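Local coordinates for protein collagen adhesin (Staphylococcus aureus, PDB 2F68) that binds collagen for a staphylococcal cell, probably by wrapping two domains around the triple helix in a 'collagen hug', at residues Val54-Ser59 and Asp88-Thr93; Val62-Tyr67 and Phe110-Arg115. One frame throughout, in Å; residues are numbered along the deposited sequence.

Contact 1. Residues Val54-Ser59 and Asp88-Thr93; sequences VAWPTS and DGATIT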
ATOM      1  N   VAL A  54       2.527  19.228  -5.525  1.00 20.47           N
ATOM      2  CA  VAL A  54       1.306  18.566  -5.980  1.00 20.21           C
ATOM      3  C   VAL A  54       0.424  18.287  -4.762  1.00 20.65           C
ATOM      4  O   VAL A  54       0.783  17.487  -3.892  1.00 20.01           O
ATOM      5  CB  VAL A  54       1.608  17.252  -6.752  1.00 19.35           C
ATOM      6  CG1 VAL A  54       0.318  16.598  -7.233  1.00 18.73           C
ATOM      7  CG2 VAL A  54       2.536  17.516  -7.934  1.00 20.06           C
ATOM      8  N   ALA A  55      -0.723  18.959  -4.705  1.00 19.15           N
ATOM      9  CA  ALA A  55      -1.612  18.896  -3.544  1.00 20.37           C
ATOM     10  C   ALA A  55      -2.913  18.144  -3.822  1.00 19.66           C
ATOM     11  O   ALA A  55      -3.406  18.129  -4.953  1.00 18.79           O
ATOM     12  CB  ALA A  55      -1.908  20.301  -3.029  1.00 20.49           C
ATOM     13  N   TRP A  56      -3.458  17.529  -2.774  1.00 20.18           N
ATOM     14  CA  TRP A  56      -4.707  16.769  -2.845  1.00 20.10           C
ATOM     15  C   TRP A  56      -5.412  16.747  -1.482  1.00 20.97           C
ATOM     16  O   TRP A  56      -4.764  16.968  -0.456  1.00 21.13           O
ATOM     17  CB  TRP A  56      -4.444  15.339  -3.338  1.00 19.73           C
ATOM     18  CG  TRP A  56      -3.321  14.634  -2.630  1.00 18.35           C
ATOM     19  CD1 TRP A  56      -3.313  14.192  -1.337  1.00 17.92           C
ATOM     20  CD2 TRP A  56      -2.049  14.274  -3.183  1.00 19.58           C
ATOM     21  NE1 TRP A  56      -2.113  13.587  -1.049  1.00 20.48           N
ATOM     22  CE2 TRP A  56      -1.319  13.623  -2.164  1.00 19.43           C
ATOM     23  CE3 TRP A  56      -1.455  14.442  -4.441  1.00 20.84           C
ATOM     24  CZ2 TRP A  56      -0.022  13.138  -2.364  1.00 19.80           C
ATOM     25  CZ3 TRP A  56      -0.164  13.961  -4.638  1.00 19.46           C
ATOM     26  CH2 TRP A  56       0.537  13.316  -3.603  1.00 19.79           C
ATOM     27  N   PRO A  57      -6.740  16.489  -1.465  1.00 21.17           N
ATOM     28  CA  PRO A  57      -7.472  16.403  -0.196  1.00 20.65           C
ATOM     29  C   PRO A  57      -6.967  15.275   0.707  1.00 21.21           C
ATOM     30  O   PRO A  57      -6.797  14.140   0.253  1.00 18.45           O
ATOM     31  CB  PRO A  57      -8.917  16.134  -0.637  1.00 20.96           C
ATOM     32  CG  PRO A  57      -8.810  15.593  -2.019  1.00 20.85           C
ATOM     33  CD  PRO A  57      -7.634  16.286  -2.620  1.00 21.37           C
ATOM     34  N   THR A  58      -6.724  15.607   1.972  1.00 20.42           N
ATOM     35  CA  THR A  58      -6.215  14.649   2.956  1.00 22.91           C
ATOM     36  C   THR A  58      -7.280  14.269   3.986  1.00 23.19           C
ATOM     37  O   THR A  58      -7.125  13.288   4.717  1.00 22.97           O
ATOM     38  CB  THR A  58      -4.965  15.191   3.687  1.00 22.78           C
ATOM     39  OG1 THR A  58      -5.256  16.474   4.255  1.00 24.57           O
ATOM     40  CG2 THR A  58      -3.788  15.318   2.727  1.00 24.67           C
ATOM     41  N   SER A  59      -8.355  15.053   4.036  1.00 23.01           N
ATOM     42  CA  SER A  59      -9.456  14.825   4.974  1.00 22.60           C
ATOM     43  C   SER A  59     -10.781  15.360   4.431  1.00 21.95           C
ATOM     44  O   SER A  59     -10.799  16.210   3.536  1.00 20.42           O
ATOM     45  CB  SER A  59      -9.145  15.463   6.333  1.00 23.26           C
ATOM     46  OG  SER A  59      -8.839  16.839   6.194  1.00 22.65           O
ATOM     47  N   ASP A  88       0.607  12.920   2.106  1.00 20.91           N
ATOM     48  CA  ASP A  88      -0.120  14.189   2.166  1.00 20.78           C
ATOM     49  C   ASP A  88       0.286  15.198   1.089  1.00 20.42           C
ATOM     50  O   ASP A  88      -0.373  16.227   0.922  1.00 20.63           O
ATOM     51  CB  ASP A  88       0.013  14.815   3.561  1.00 22.00           C
ATOM     52  CG  ASP A  88      -0.656  13.985   4.649  1.00 22.40           C
ATOM     53  OD1 ASP A  88      -1.602  13.225   4.342  1.00 22.73           O
ATOM     54  OD2 ASP A  88      -0.236  14.097   5.820  1.00 26.88           O
ATOM     55  N   GLY A  89       1.360  14.903   0.357  1.00 19.13           N
ATOM     56  CA  GLY A  89       1.835  15.791  -0.706  1.00 20.94           C
ATOM     57  C   GLY A  89       3.012  15.265  -1.505  1.00 21.58           C
ATOM     58  O   GLY A  89       3.707  14.343  -1.077  1.00 20.77           O
ATOM     59  N   ALA A  90       3.231  15.861  -2.676  1.00 20.34           N
ATOM     60  CA  ALA A  90       4.367  15.524  -3.531  1.00 21.05           C
ATOM     61  C   ALA A  90       5.160  16.783  -3.870  1.00 21.06           C
ATOM     62  O   ALA A  90       4.587  17.792  -4.289  1.00 21.69           O
ATOM     63  CB  ALA A  90       3.895  14.825  -4.797  1.00 19.83           C
ATOM     64  N   THR A  91       6.478  16.717  -3.688  1.00 21.61           N
ATOM     65  CA  THR A  91       7.343  17.883  -3.872  1.00 23.08           C
ATOM     66  C   THR A  91       8.514  17.592  -4.813  1.00 22.98           C
ATOM     67  O   THR A  91       9.231  16.602  -4.643  1.00 23.41           O
ATOM     68  CB  THR A  91       7.871  18.415  -2.515  1.00 24.16           C
ATOM     69  OG1 THR A  91       6.799  18.465  -1.564  1.00 23.00           O
ATOM     70  CG2 THR A  91       8.468  19.812  -2.669  1.00 26.93           C
ATOM     71  N   ILE A  92       8.688  18.464  -5.804  1.00 22.55           N
ATOM     72  CA  ILE A  92       9.807  18.387  -6.742  1.00 23.76           C
ATOM     73  C   ILE A  92      10.811  19.489  -6.417  1.00 24.63           C
ATOM     74  O   ILE A  92      10.542  20.670  -6.648  1.00 23.60           O
ATOM     75  CB  ILE A  92       9.338  18.537  -8.221  1.00 24.75           C
ATOM     76  CG1 ILE A  92       8.153  17.602  -8.534  1.00 27.96           C
ATOM     77  CG2 ILE A  92      10.511  18.343  -9.198  1.00 23.64           C
ATOM     78  CD1 ILE A  92       8.457  16.100  -8.437  1.00 36.44           C
ATOM     79  N   THR A  93      11.966  19.099  -5.880  1.00 24.78           N
ATOM     80  CA  THR A  93      12.990  20.058  -5.466  1.00 25.58           C
ATOM     81  C   THR A  93      14.213  19.998  -6.381  1.00 26.44           C
ATOM     82  O   THR A  93      14.766  18.924  -6.623  1.00 27.44           O
ATOM     83  CB  THR A  93      13.417  19.833  -3.994  1.00 27.01           C
ATOM     84  OG1 THR A  93      12.254  19.657  -3.176  1.00 29.10           O
ATOM     85  CG2 THR A  93      14.222  21.019  -3.471  1.00 29.31           C
TER
HETATM   86  O   HOH W   1      -2.189  17.895  -0.277  1.00 22.43           O
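The indole of W56 lies against the backbone of D88, G89 and A90. One face takes two atoms near its rim: G89 CA, 3.5 Å above the ring plane, and V54 O from its own segment. The six-membered part of the ring does most of the touching. CZ2 is 3.5 Å from G89 N, approached obliquely, and CH2 meets A90 CB at 3.9 Å. At the pyrrole end NE1 passes close to the carbonyl of D88 and makes a weak hydrogen bond to P87 O. The ring gets there because CG sits between the backbone N and the carbonyl carbon (chi1 49°). I130 of strand 127-132 also touches the W56 side chain.

This is where strand 50-54 of the Ig-like domain parts from its antiparallel neighbour, strand 89-94. V54 and A90 form a hydrogen-bonded pair. V54 N donates to A90 O at 2.8 Å, and A90 N returns a longer bond to V54 O. Both side chains point to the same face, with CB against CB, and F110 packs on both. Past this pair, water replaces a direct backbone bond. It accepts from W56 N at 2.8 Å and donates to D88 O. Further out, T58 crosses D88 at about a right angle. T58 CG2, anti to its own carbonyl carbon, sits 3.4 Å from D88 OD1.

Contact 2. Residues Val62-Tyr67 and Phe110-Arg115; sequences VKIEGY and FEVQGR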
ATOM      1  N   VAL A  62     -13.480  12.768   0.792  1.00 22.65           N
ATOM      2  CA  VAL A  62     -12.523  11.947   0.050  1.00 23.76           C
ATOM      3  C   VAL A  62     -11.089  12.169   0.527  1.00 23.53           C
ATOM      4  O   VAL A  62     -10.710  13.287   0.889  1.00 23.02           O
ATOM      5  CB  VAL A  62     -12.613  12.167  -1.484  1.00 24.08           C
ATOM      6  CG1 VAL A  62     -13.759  11.357  -2.072  1.00 25.52           C
ATOM      7  CG2 VAL A  62     -12.752  13.652  -1.827  1.00 25.34           C
ATOM      8  N   LYS A  63     -10.302  11.096   0.524  1.00 24.11           N
ATOM      9  CA  LYS A  63      -8.912  11.143   0.969  1.00 25.11           C
ATOM     10  C   LYS A  63      -7.978  10.535  -0.074  1.00 23.84           C
ATOM     11  O   LYS A  63      -8.177   9.401  -0.518  1.00 23.92           O
ATOM     12  CB  LYS A  63      -8.760  10.421   2.313  1.00 26.24           C
ATOM     13  CG  LYS A  63      -7.366  10.493   2.926  1.00 29.00           C
ATOM     14  CD  LYS A  63      -7.342   9.865   4.313  1.00 28.88           C
ATOM     15  CE  LYS A  63      -5.936   9.833   4.901  1.00 32.41           C
ATOM     16  NZ  LYS A  63      -5.417  11.187   5.246  1.00 34.65           N
ATOM     17  N   ILE A  64      -6.964  11.304  -0.463  1.00 21.89           N
ATOM     18  CA  ILE A  64      -5.934  10.834  -1.386  1.00 21.32           C
ATOM     19  C   ILE A  64      -4.623  10.630  -0.627  1.00 21.41           C
ATOM     20  O   ILE A  64      -4.149  11.533   0.064  1.00 19.33           O
ATOM     21  CB  ILE A  64      -5.736  11.810  -2.586  1.00 20.67           C
ATOM     22  CG1 ILE A  64      -7.043  11.994  -3.376  1.00 21.30           C
ATOM     23  CG2 ILE A  64      -4.590  11.351  -3.496  1.00 17.67           C
ATOM     24  CD1 ILE A  64      -7.592  10.730  -4.048  1.00 22.32           C
ATOM     25  N   GLU A  65      -4.057   9.433  -0.754  1.00 22.86           N
ATOM     26  CA  GLU A  65      -2.824   9.079  -0.057  1.00 23.43           C
ATOM     27  C   GLU A  65      -1.721   8.702  -1.042  1.00 23.18           C
ATOM     28  O   GLU A  65      -1.816   7.688  -1.739  1.00 22.11           O
ATOM     29  CB  GLU A  65      -3.072   7.935   0.933  1.00 24.52           C
ATOM     30  CG  GLU A  65      -4.068   8.259   2.040  1.00 26.95           C
ATOM     31  CD  GLU A  65      -4.294   7.096   2.991  1.00 29.14           C
ATOM     32  OE1 GLU A  65      -3.326   6.665   3.654  1.00 29.87           O
ATOM     33  OE2 GLU A  65      -5.445   6.620   3.084  1.00 35.43           O
ATOM     34  N   GLY A  66      -0.681   9.529  -1.096  1.00 21.67           N
ATOM     35  CA  GLY A  66       0.458   9.290  -1.977  1.00 21.74           C
ATOM     36  C   GLY A  66       1.411   8.260  -1.407  1.00 21.62           C
ATOM     37  O   GLY A  66       1.902   8.413  -0.287  1.00 21.26           O
ATOM     38  N   TYR A  67       1.670   7.208  -2.180  1.00 22.53           N
ATOM     39  CA  TYR A  67       2.595   6.153  -1.769  1.00 23.29           C
ATOM     40  C   TYR A  67       4.023   6.686  -1.681  1.00 24.37           C
ATOM     41  O   TYR A  67       4.540   7.265  -2.641  1.00 24.35           O
ATOM     42  CB  TYR A  67       2.516   4.959  -2.723  1.00 23.28           C
ATOM     43  CG  TYR A  67       1.215   4.187  -2.646  1.00 24.09           C
ATOM     44  CD1 TYR A  67       0.177   4.440  -3.541  1.00 23.97           C
ATOM     45  CD2 TYR A  67       1.026   3.199  -1.679  1.00 23.59           C
ATOM     46  CE1 TYR A  67      -1.020   3.730  -3.475  1.00 24.69           C
ATOM     47  CE2 TYR A  67      -0.165   2.484  -1.604  1.00 23.59           C
ATOM     48  CZ  TYR A  67      -1.183   2.754  -2.505  1.00 24.72           C
ATOM     49  OH  TYR A  67      -2.362   2.048  -2.432  1.00 25.80           O
ATOM     50  N   PHE A 110       3.657   9.221 -10.472  1.00 22.40           N
ATOM     51  CA  PHE A 110       3.560   8.472  -9.215  1.00 21.12           C
ATOM     52  C   PHE A 110       2.142   7.965  -8.950  1.00 22.75           C
ATOM     53  O   PHE A 110       1.168   8.530  -9.453  1.00 22.48           O
ATOM     54  CB  PHE A 110       4.063   9.317  -8.032  1.00 21.63           C
ATOM     55  CG  PHE A 110       3.384  10.656  -7.899  1.00 19.68           C
ATOM     56  CD1 PHE A 110       2.225  10.794  -7.140  1.00 21.80           C
ATOM     57  CD2 PHE A 110       3.912  11.784  -8.523  1.00 20.56           C
ATOM     58  CE1 PHE A 110       1.597  12.030  -7.013  1.00 20.63           C
ATOM     59  CE2 PHE A 110       3.291  13.025  -8.402  1.00 19.99           C
ATOM     60  CZ  PHE A 110       2.131  13.148  -7.645  1.00 19.30           C
ATOM     61  N   GLU A 111       2.037   6.904  -8.153  1.00 23.20           N
ATOM     62  CA  GLU A 111       0.749   6.289  -7.829  1.00 23.35           C
ATOM     63  C   GLU A 111       0.212   6.751  -6.476  1.00 21.73           C
ATOM     64  O   GLU A 111       0.976   6.933  -5.524  1.00 21.07           O
ATOM     65  CB  GLU A 111       0.859   4.761  -7.852  1.00 23.33           C
ATOM     66  CG  GLU A 111       1.119   4.167  -9.235  1.00 25.94           C
ATOM     67  CD  GLU A 111       1.224   2.650  -9.225  1.00 26.64           C
ATOM     68  OE1 GLU A 111       0.972   2.034 -10.282  1.00 32.21           O
ATOM     69  OE2 GLU A 111       1.558   2.068  -8.169  1.00 29.75           O
ATOM     70  N   VAL A 112      -1.105   6.941  -6.404  1.00 21.87           N
ATOM     71  CA  VAL A 112      -1.783   7.345  -5.168  1.00 21.26           C
ATOM     72  C   VAL A 112      -2.975   6.432  -4.858  1.00 22.45           C
ATOM     73  O   VAL A 112      -3.462   5.717  -5.738  1.00 22.26           O
ATOM     74  CB  VAL A 112      -2.253   8.832  -5.203  1.00 21.06           C
ATOM     75  CG1 VAL A 112      -1.067   9.783  -5.335  1.00 19.05           C
ATOM     76  CG2 VAL A 112      -3.267   9.068  -6.320  1.00 19.46           C
ATOM     77  N   GLN A 113      -3.435   6.463  -3.609  1.00 21.93           N
ATOM     78  CA  GLN A 113      -4.594   5.680  -3.183  1.00 23.14           C
ATOM     79  C   GLN A 113      -5.778   6.591  -2.860  1.00 22.60           C
ATOM     80  O   GLN A 113      -5.637   7.568  -2.122  1.00 22.75           O
ATOM     81  CB  GLN A 113      -4.244   4.811  -1.970  1.00 23.27           C
ATOM     82  CG  GLN A 113      -5.277   3.734  -1.646  1.00 25.41           C
ATOM     83  CD  GLN A 113      -4.921   2.914  -0.416  1.00 25.93           C
ATOM     84  OE1 GLN A 113      -4.401   3.438   0.571  1.00 31.47           O
ATOM     85  NE2 GLN A 113      -5.210   1.619  -0.469  1.00 28.90           N
ATOM     86  N   GLY A 114      -6.940   6.260  -3.419  1.00 20.87           N
ATOM     87  CA  GLY A 114      -8.158   7.038  -3.208  1.00 22.65           C
ATOM     88  C   GLY A 114      -9.122   6.373  -2.245  1.00 24.48           C
ATOM     89  O   GLY A 114      -9.392   5.174  -2.352  1.00 23.40           O
ATOM     90  N   ARG A 115      -9.644   7.159  -1.306  1.00 23.96           N
ATOM     91  CA  ARG A 115     -10.561   6.659  -0.285  1.00 25.39           C
ATOM     92  C   ARG A 115     -11.832   7.497  -0.193  1.00 26.47           C
ATOM     93  O   ARG A 115     -11.781   8.726  -0.262  1.00 24.68           O
ATOM     94  CB  ARG A 115      -9.870   6.627   1.083  1.00 26.55           C
ATOM     95  CG  ARG A 115      -8.961   5.422   1.323  1.00 28.51           C
ATOM     96  CD  ARG A 115      -9.745   4.171   1.730  1.00 37.60           C
ATOM     97  NE  ARG A 115     -10.698   4.426   2.812  1.00 42.26           N
ATOM     98  CZ  ARG A 115     -10.402   4.410   4.111  1.00 42.74           C
ATOM     99  NH1 ARG A 115      -9.165   4.151   4.521  1.00 42.23           N
ATOM    100  NH2 ARG A 115     -11.348   4.656   5.005  1.00 40.66           N
TER
HETATM  101  O   HOH W   2       3.833   7.036  -5.467  1.00 23.47           O
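The ring of Y67 meets the side chain of Q113 at one end of an antiparallel beta ladder between strands 62-75 and 104-116 of the Ig-like domain. K63-R115 and E65-Q113 are hydrogen-bonded pairs, and I64-G114 and G66-V112 are non-hydrogen-bonded ones. The E65 N to Q113 O bond is 2.8 Å long and nearly straight. Just past the last pair, Y67 N makes a weak hydrogen bond to E111 O.

The side chains sort by face. I64, on the buried face, uses two branches. CG2, anti to the backbone N, meets V112 CB at 3.8 Å. CD1 folds back over the neighbouring strand (chi2 -63°) and rests on G114 CA. V112 CG1 presses on G66 CA at 3.7 Å.

The other face carries K63, E65, Q113 and R115. E65 and Q113 run side by side, their carboxylate and amide planes 54° apart; both also touch P161, from a loop of the second domain. R115 bends at chi2 and chi3. Its NH1 stays 4.7 Å from E65 OE2, so the opposite charges are near but not in contact. K63 is extended until its last bend and gives its NZ to T58 O.

Q113 leaves with CG anti to the backbone N (chi1 -167°) and stays extended, crossing Y67 obliquely. Y67 OH lies 3.4 Å from Q113 CB. At the other end of the ring, E111 O sits at the edge, near the ring plane, 3.3 Å from Y67 CD1.

Overall arrangement
Contacts 1 and 2 lie with their centres about 10 Å apart in one Ig-like domain. Their segments alternate along the chain: 54-59, 62-67, 88-93, 110-115. All belong to or adjoin one curled sheet, where pairing runs from strand 104-116 through 62-75, 78-86 and 89-94 to 50-54. The contacts touch directly. P57 O probably accepts a hydrogen bond from I64 N, and W56 CZ3 packs on F110 CE1 at 3.5 Å. The loop of contact 1 thus joins the start of strand 62-75. Contact 2 is closer to the second domain, and its strand 104-116 also pairs with strand 300-307 near the C-terminus.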